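Local coordinates for insecticidal protein (Brevibacillus laterosporus, PDB 7ML9), which is an insecticidal toxin active against the western corn rootworm that probably kills by assembling into a beta-barrel pore in gut cell membranes, at residues N140-L146 and Y171-S177; G211-E216 and T274-N278. All coordinates share one frame; numbering follows the deposited sequence.

Contact 1 (N140-L146 and Y171-S177)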
loop_
_atom_site.group_PDB
_atom_site.type_symbol
_atom_site.label_atom_id
_atom_site.label_comp_id
_atom_site.label_asym_id
_atom_site.label_seq_id
_atom_site.Cartn_x
_atom_site.Cartn_y
_atom_site.Cartn_z
ATOM N N ASN A 140 -1.322 -6.512 3.871
ATOM C CA ASN A 140 -1.913 -5.291 3.347
ATOM C C ASN A 140 -3.429 -5.429 3.389
ATOM O O ASN A 140 -3.969 -6.532 3.508
ATOM C CB ASN A 140 -1.364 -4.980 1.945
ATOM C CG ASN A 140 -1.965 -5.861 0.843
ATOM O OD1 ASN A 140 -3.175 -6.049 0.775
ATOM N ND2 ASN A 140 -1.112 -6.367 -0.046
ATOM N N THR A 141 -4.112 -4.286 3.324
ATOM C CA THR A 141 -5.567 -4.226 3.238
ATOM C C THR A 141 -5.935 -3.155 2.223
ATOM O O THR A 141 -5.380 -2.054 2.266
ATOM C CB THR A 141 -6.209 -3.889 4.590
ATOM O OG1 THR A 141 -5.954 -4.941 5.531
ATOM C CG2 THR A 141 -7.716 -3.718 4.434
ATOM N N THR A 142 -6.842 -3.474 1.309
ATOM C CA THR A 142 -7.370 -2.457 0.407
ATOM C C THR A 142 -8.498 -1.731 1.126
ATOM O O THR A 142 -9.540 -2.326 1.424
ATOM C CB THR A 142 -7.840 -3.088 -0.894
ATOM O OG1 THR A 142 -6.719 -3.701 -1.546
ATOM C CG2 THR A 142 -8.433 -2.001 -1.811
ATOM N N THR A 143 -8.274 -0.460 1.455
ATOM C CA THR A 143 -9.222 0.280 2.275
ATOM C C THR A 143 -10.182 1.129 1.447
ATOM O O THR A 143 -11.324 1.336 1.861
ATOM C CB THR A 143 -8.470 1.186 3.268
ATOM O OG1 THR A 143 -7.551 2.020 2.555
ATOM C CG2 THR A 143 -7.667 0.333 4.295
ATOM N N HIS A 144 -9.731 1.647 0.305
ATOM C CA HIS A 144 -10.589 2.312 -0.675
ATOM C C HIS A 144 -10.378 1.577 -1.991
ATOM O O HIS A 144 -9.417 1.865 -2.717
ATOM C CB HIS A 144 -10.247 3.788 -0.817
ATOM C CG HIS A 144 -10.510 4.599 0.411
ATOM N ND1 HIS A 144 -9.860 4.378 1.609
ATOM C CD2 HIS A 144 -11.322 5.663 0.614
ATOM C CE1 HIS A 144 -10.278 5.257 2.501
ATOM N NE2 HIS A 144 -11.163 6.050 1.922
ATOM N N GLY A 145 -11.265 0.618 -2.288
ATOM C CA GLY A 145 -11.085 -0.229 -3.443
ATOM C C GLY A 145 -11.571 0.412 -4.738
ATOM O O GLY A 145 -12.330 1.381 -4.742
ATOM N N LEU A 146 -11.107 -0.147 -5.853
ATOM C CA LEU A 146 -11.536 0.262 -7.186
ATOM C C LEU A 146 -12.165 -0.950 -7.860
ATOM O O LEU A 146 -11.488 -1.960 -8.097
ATOM C CB LEU A 146 -10.366 0.819 -8.005
ATOM C CG LEU A 146 -9.637 2.065 -7.477
ATOM C CD1 LEU A 146 -8.371 2.365 -8.284
ATOM C CD2 LEU A 146 -10.536 3.277 -7.469
ATOM N N TYR A 171 -1.291 -5.593 -3.867
ATOM C CA TYR A 171 -2.663 -5.215 -3.576
ATOM C C TYR A 171 -3.596 -5.812 -4.614
ATOM O O TYR A 171 -3.291 -5.806 -5.810
ATOM C CB TYR A 171 -2.825 -3.691 -3.584
ATOM C CG TYR A 171 -2.281 -3.029 -2.358
ATOM C CD1 TYR A 171 -3.058 -2.889 -1.224
ATOM C CD2 TYR A 171 -0.979 -2.562 -2.329
ATOM C CE1 TYR A 171 -2.553 -2.290 -0.092
ATOM C CE2 TYR A 171 -0.467 -1.964 -1.205
ATOM C CZ TYR A 171 -1.255 -1.834 -0.094
ATOM O OH TYR A 171 -0.745 -1.232 1.033
ATOM N N ASN A 172 -4.723 -6.332 -4.152
ATOM C CA ASN A 172 -5.875 -6.570 -5.009
ATOM C C ASN A 172 -6.825 -5.390 -4.839
ATOM O O ASN A 172 -7.214 -5.061 -3.713
ATOM C CB ASN A 172 -6.571 -7.888 -4.663
ATOM C CG ASN A 172 -7.654 -8.253 -5.663
ATOM O OD1 ASN A 172 -8.521 -7.437 -5.984
ATOM N ND2 ASN A 172 -7.598 -9.481 -6.176
ATOM N N PHE A 173 -7.205 -4.769 -5.960
ATOM C CA PHE A 173 -7.919 -3.496 -5.911
ATOM C C PHE A 173 -9.351 -3.626 -5.410
ATOM O O PHE A 173 -9.987 -2.598 -5.158
ATOM C CB PHE A 173 -7.906 -2.831 -7.292
ATOM C CG PHE A 173 -6.605 -2.132 -7.635
ATOM C CD1 PHE A 173 -5.395 -2.524 -7.071
ATOM C CD2 PHE A 173 -6.598 -1.076 -8.530
ATOM C CE1 PHE A 173 -4.203 -1.875 -7.398
ATOM C CE2 PHE A 173 -5.418 -0.419 -8.863
ATOM C CZ PHE A 173 -4.212 -0.816 -8.292
ATOM N N GLN A 174 -9.889 -4.831 -5.242
ATOM C CA GLN A 174 -11.251 -4.931 -4.732
ATOM C C GLN A 174 -11.314 -4.480 -3.279
ATOM O O GLN A 174 -10.440 -4.818 -2.469
ATOM C CB GLN A 174 -11.782 -6.358 -4.855
ATOM C CG GLN A 174 -13.179 -6.547 -4.252
ATOM C CD GLN A 174 -13.623 -8.008 -4.194
ATOM O OE1 GLN A 174 -13.438 -8.768 -5.150
ATOM N NE2 GLN A 174 -14.219 -8.400 -3.071
ATOM N N ASN A 175 -12.356 -3.705 -2.951
ATOM C CA ASN A 175 -12.570 -3.241 -1.583
ATOM C C ASN A 175 -12.470 -4.393 -0.586
ATOM O O ASN A 175 -13.008 -5.480 -0.813
ATOM C CB ASN A 175 -13.945 -2.582 -1.459
ATOM C CG ASN A 175 -14.206 -2.018 -0.074
ATOM O OD1 ASN A 175 -13.279 -1.662 0.657
ATOM N ND2 ASN A 175 -15.483 -1.929 0.292
ATOM N N SER A 176 -11.766 -4.141 0.521
ATOM C CA SER A 176 -11.625 -5.041 1.664
ATOM C C SER A 176 -10.759 -6.256 1.378
ATOM O O SER A 176 -10.722 -7.182 2.201
ATOM C CB SER A 176 -12.988 -5.509 2.191
ATOM O OG SER A 176 -13.712 -4.409 2.704
ATOM N N SER A 177 -10.063 -6.284 0.249
ATOM C CA SER A 177 -9.090 -7.339 -0.001
ATOM C C SER A 177 -7.972 -7.263 1.031
ATOM O O SER A 177 -7.454 -6.178 1.318
ATOM C CB SER A 177 -8.502 -7.205 -1.407
ATOM O OG SER A 177 -9.492 -7.416 -2.405
HETATM O O HOH W 1 -5.149 -6.123 -1.191
#
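Thr-142 meets the type II beta turn Gln-174 to Ser-177 where the hairpin of strands 153-160 and 165-172 rejoins the long sheet of this ETX/MTX2-family toxin; as in epsilon toxin, that hairpin is probably the membrane-inserting one. The turn holds both ends of the Thr-142 backbone: Thr-142 N gives an almost straight bond to Ser-177 O (2.8 Å, 168°), and Ser-176 N returns one to Thr-142 O at 3.0 Å. The hydroxyl adds a third link. Set beside its own backbone N (chi1 -62°), Thr-142 OG1 donates to Asn-172 O at 2.6 Å, while CG2 lies against Gln-174 O and Phe-173 O. A water donates to Thr-142 OG1 at 2.9 Å and accepts from Asn-172 N at 3.0 Å, with Asn-140 OD1 also beside it. The turn is braced from within: Gln-174 O receives Ser-177 N and Ser-177 OG from the same face of its plane. Just ahead of it, Asn-172 OD1 accepts from Gln-174 N, an Asx turn.

At one end the Asn-140 amide stacks on the Tyr-171 ring, planes 19° apart, with Asn-140 CG 3.7 Å above the Tyr-171 ring plane and toward its rim; ND2 is held by Thr-169 OG1 and Glu-170 O, which fixes the amide's rotation. At the other end Leu-146 N bonds to Phe-173 O at 2.8 Å, and Leu-146 CD1 lies 3.9 Å from Phe-173 CD2, the two side chains running side by side. Between them the chain turns a corner at Thr-143 and His-144, a classic beta bulge facing Gln-272 of strand 266-289, and Thr-142, Tyr-171 and Phe-173 all pack on Leu-219 of strand 201-229.

Contact 2 (G211-E216 and T274-N278)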
loop_
_atom_site.group_PDB
_atom_site.type_symbol
_atom_site.label_atom_id
_atom_site.label_comp_id
_atom_site.label_asym_id
_atom_site.label_seq_id
_atom_site.Cartn_x
_atom_site.Cartn_y
_atom_site.Cartn_z
ATOM N N GLY A 211 11.849 -5.091 14.556
ATOM C CA GLY A 211 11.198 -3.859 14.163
ATOM C C GLY A 211 9.924 -4.143 13.392
ATOM O O GLY A 211 9.702 -5.246 12.875
ATOM N N SER A 212 9.079 -3.121 13.327
ATOM C CA SER A 212 7.881 -3.191 12.514
ATOM C C SER A 212 7.711 -1.866 11.784
ATOM O O SER A 212 8.321 -0.846 12.126
ATOM C CB SER A 212 6.634 -3.534 13.342
ATOM O OG SER A 212 6.482 -2.668 14.447
ATOM N N ILE A 213 6.908 -1.915 10.733
ATOM C CA ILE A 213 6.616 -0.748 9.917
ATOM C C ILE A 213 5.154 -0.844 9.505
ATOM O O ILE A 213 4.610 -1.941 9.350
ATOM C CB ILE A 213 7.566 -0.675 8.705
ATOM C CG1 ILE A 213 7.437 0.660 7.979
ATOM C CG2 ILE A 213 7.337 -1.841 7.746
ATOM C CD1 ILE A 213 8.528 0.871 6.944
ATOM N N SER A 214 4.500 0.311 9.377
ATOM C CA SER A 214 3.157 0.343 8.812
ATOM C C SER A 214 2.995 1.644 8.043
ATOM O O SER A 214 3.686 2.635 8.312
ATOM C CB SER A 214 2.074 0.207 9.880
ATOM O OG SER A 214 2.151 1.262 10.812
ATOM N N GLY A 215 2.098 1.626 7.073
ATOM C CA GLY A 215 1.918 2.810 6.273
ATOM C C GLY A 215 0.740 2.694 5.344
ATOM O O GLY A 215 -0.152 1.866 5.535
ATOM N N GLU A 216 0.770 3.539 4.327
ATOM C CA GLU A 216 -0.336 3.710 3.405
ATOM C C GLU A 216 0.186 3.597 1.988
ATOM O O GLU A 216 1.345 3.913 1.703
ATOM C CB GLU A 216 -1.009 5.067 3.587
ATOM C CG GLU A 216 -1.542 5.316 4.972
ATOM C CD GLU A 216 -3.036 5.128 5.045
ATOM O OE1 GLU A 216 -3.630 4.747 4.007
ATOM O OE2 GLU A 216 -3.617 5.372 6.131
ATOM N N THR A 274 -3.512 -0.012 3.088
ATOM C CA THR A 274 -2.587 0.036 4.212
ATOM C C THR A 274 -1.672 -1.178 4.139
ATOM O O THR A 274 -1.954 -2.145 3.429
ATOM C CB THR A 274 -3.315 0.047 5.572
ATOM O OG1 THR A 274 -4.207 -1.074 5.661
ATOM C CG2 THR A 274 -4.091 1.336 5.773
ATOM N N PHE A 275 -0.554 -1.118 4.861
ATOM C CA PHE A 275 0.333 -2.278 4.927
ATOM C C PHE A 275 1.063 -2.283 6.261
ATOM O O PHE A 275 1.157 -1.264 6.949
ATOM C CB PHE A 275 1.355 -2.296 3.785
ATOM C CG PHE A 275 2.388 -1.208 3.895
ATOM C CD1 PHE A 275 2.146 0.045 3.350
ATOM C CD2 PHE A 275 3.594 -1.430 4.554
ATOM C CE1 PHE A 275 3.087 1.058 3.452
ATOM C CE2 PHE A 275 4.538 -0.425 4.666
ATOM C CZ PHE A 275 4.289 0.824 4.109
ATOM N N LYS A 276 1.587 -3.449 6.616
ATOM C CA LYS A 276 2.439 -3.542 7.797
ATOM C C LYS A 276 3.402 -4.698 7.597
ATOM O O LYS A 276 3.148 -5.608 6.801
ATOM C CB LYS A 276 1.622 -3.728 9.073
ATOM C CG LYS A 276 0.777 -4.971 9.083
ATOM C CD LYS A 276 0.059 -5.113 10.409
ATOM C CE LYS A 276 -0.967 -6.235 10.358
ATOM N NZ LYS A 276 -1.022 -7.011 11.627
ATOM N N SER A 277 4.517 -4.654 8.327
ATOM C CA SER A 277 5.566 -5.646 8.136
ATOM C C SER A 277 6.399 -5.724 9.410
ATOM O O SER A 277 6.535 -4.734 10.131
ATOM C CB SER A 277 6.433 -5.283 6.935
ATOM O OG SER A 277 7.246 -6.356 6.526
ATOM N N ASN A 278 6.930 -6.916 9.699
ATOM C CA ASN A 278 7.800 -7.088 10.860
ATOM C C ASN A 278 9.001 -7.954 10.495
ATOM O O ASN A 278 8.956 -8.772 9.568
ATOM C CB ASN A 278 7.059 -7.693 12.041
ATOM C CG ASN A 278 6.687 -9.139 11.798
ATOM O OD1 ASN A 278 5.655 -9.417 11.183
ATOM N ND2 ASN A 278 7.526 -10.069 12.261
#
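Gly-215 and Phe-275 form a hydrogen-bonded pair in an antiparallel ladder between long strands 201-229 and 266-289, part of the elongated sheet of this aerolysin-like fold; the two short segments run 172° apart. Gly-215 N donates to Phe-275 O at 3.0 Å. In return, Phe-275 N reaches Gly-215 O at 3.1 Å, coming from above the carbonyl plane.

The Phe-275 side chain starts at CB, which packs against the hydroxyl of Tyr-171. CG sits between the backbone N and carbonyl carbon (chi1 69°), a setting that lays the ring across to the partner strand. Phe-275 CD1 is 3.6 Å from Gly-215 C, and Phe-275 CE1 comes to 3.4 Å from the same Gly-215 C, next to Glu-216 N. Phe-275 CZ, at the tip, lies 3.8 Å from Gly-215 CA. On the far flank Phe-275 CE2 is 4.0 Å from Gly-215 N, with Ile-213 CG2 farther off, near the ring plane. One ring face is thus spread over glycine backbone, with Gly-215 N above its centre. Phe-158 of strand 153-160 meets the ring, planes at about 35°, and also touches Ile-213 and Ser-277, so this strand covers the side bearing those three residues. The opposite side carries Ser-212, Ser-214, Glu-216, Thr-274, Lys-276 and Asn-278. Further along the ladder, Ile-213 CG2 rests 3.6 Å from Ser-277 CB, while Ser-277 OG bonds to Thr-138 OG1 and Ser-137 O.

Overall arrangement
Strand 266-289, beside strand 130-147 in the sheet, joins contact 1 and contact 2. Thr-141 O and Thr-274 N stand 2.9 Å apart, probably hydrogen-bonded, and Tyr-171 OH has a weak hydrogen bond to Thr-274 O. Both contacts are partly buried, each centred about 9 Å from the centre of the molecule; contact 1 has the larger share of buried residues. Contact 2 is regular ladder pairing, with a mostly apolar side (Ile-213, Phe-275) and a polar side of hydroxyl, amide and charged side chains, whereas in contact 1 the strand bends and a turn, side-chain hydroxyls and a water replace regular pairing. Contact 1 ties the end of strand 165-172 to strand 130-147; contact 2 forms part of the face that strand 153-160 covers.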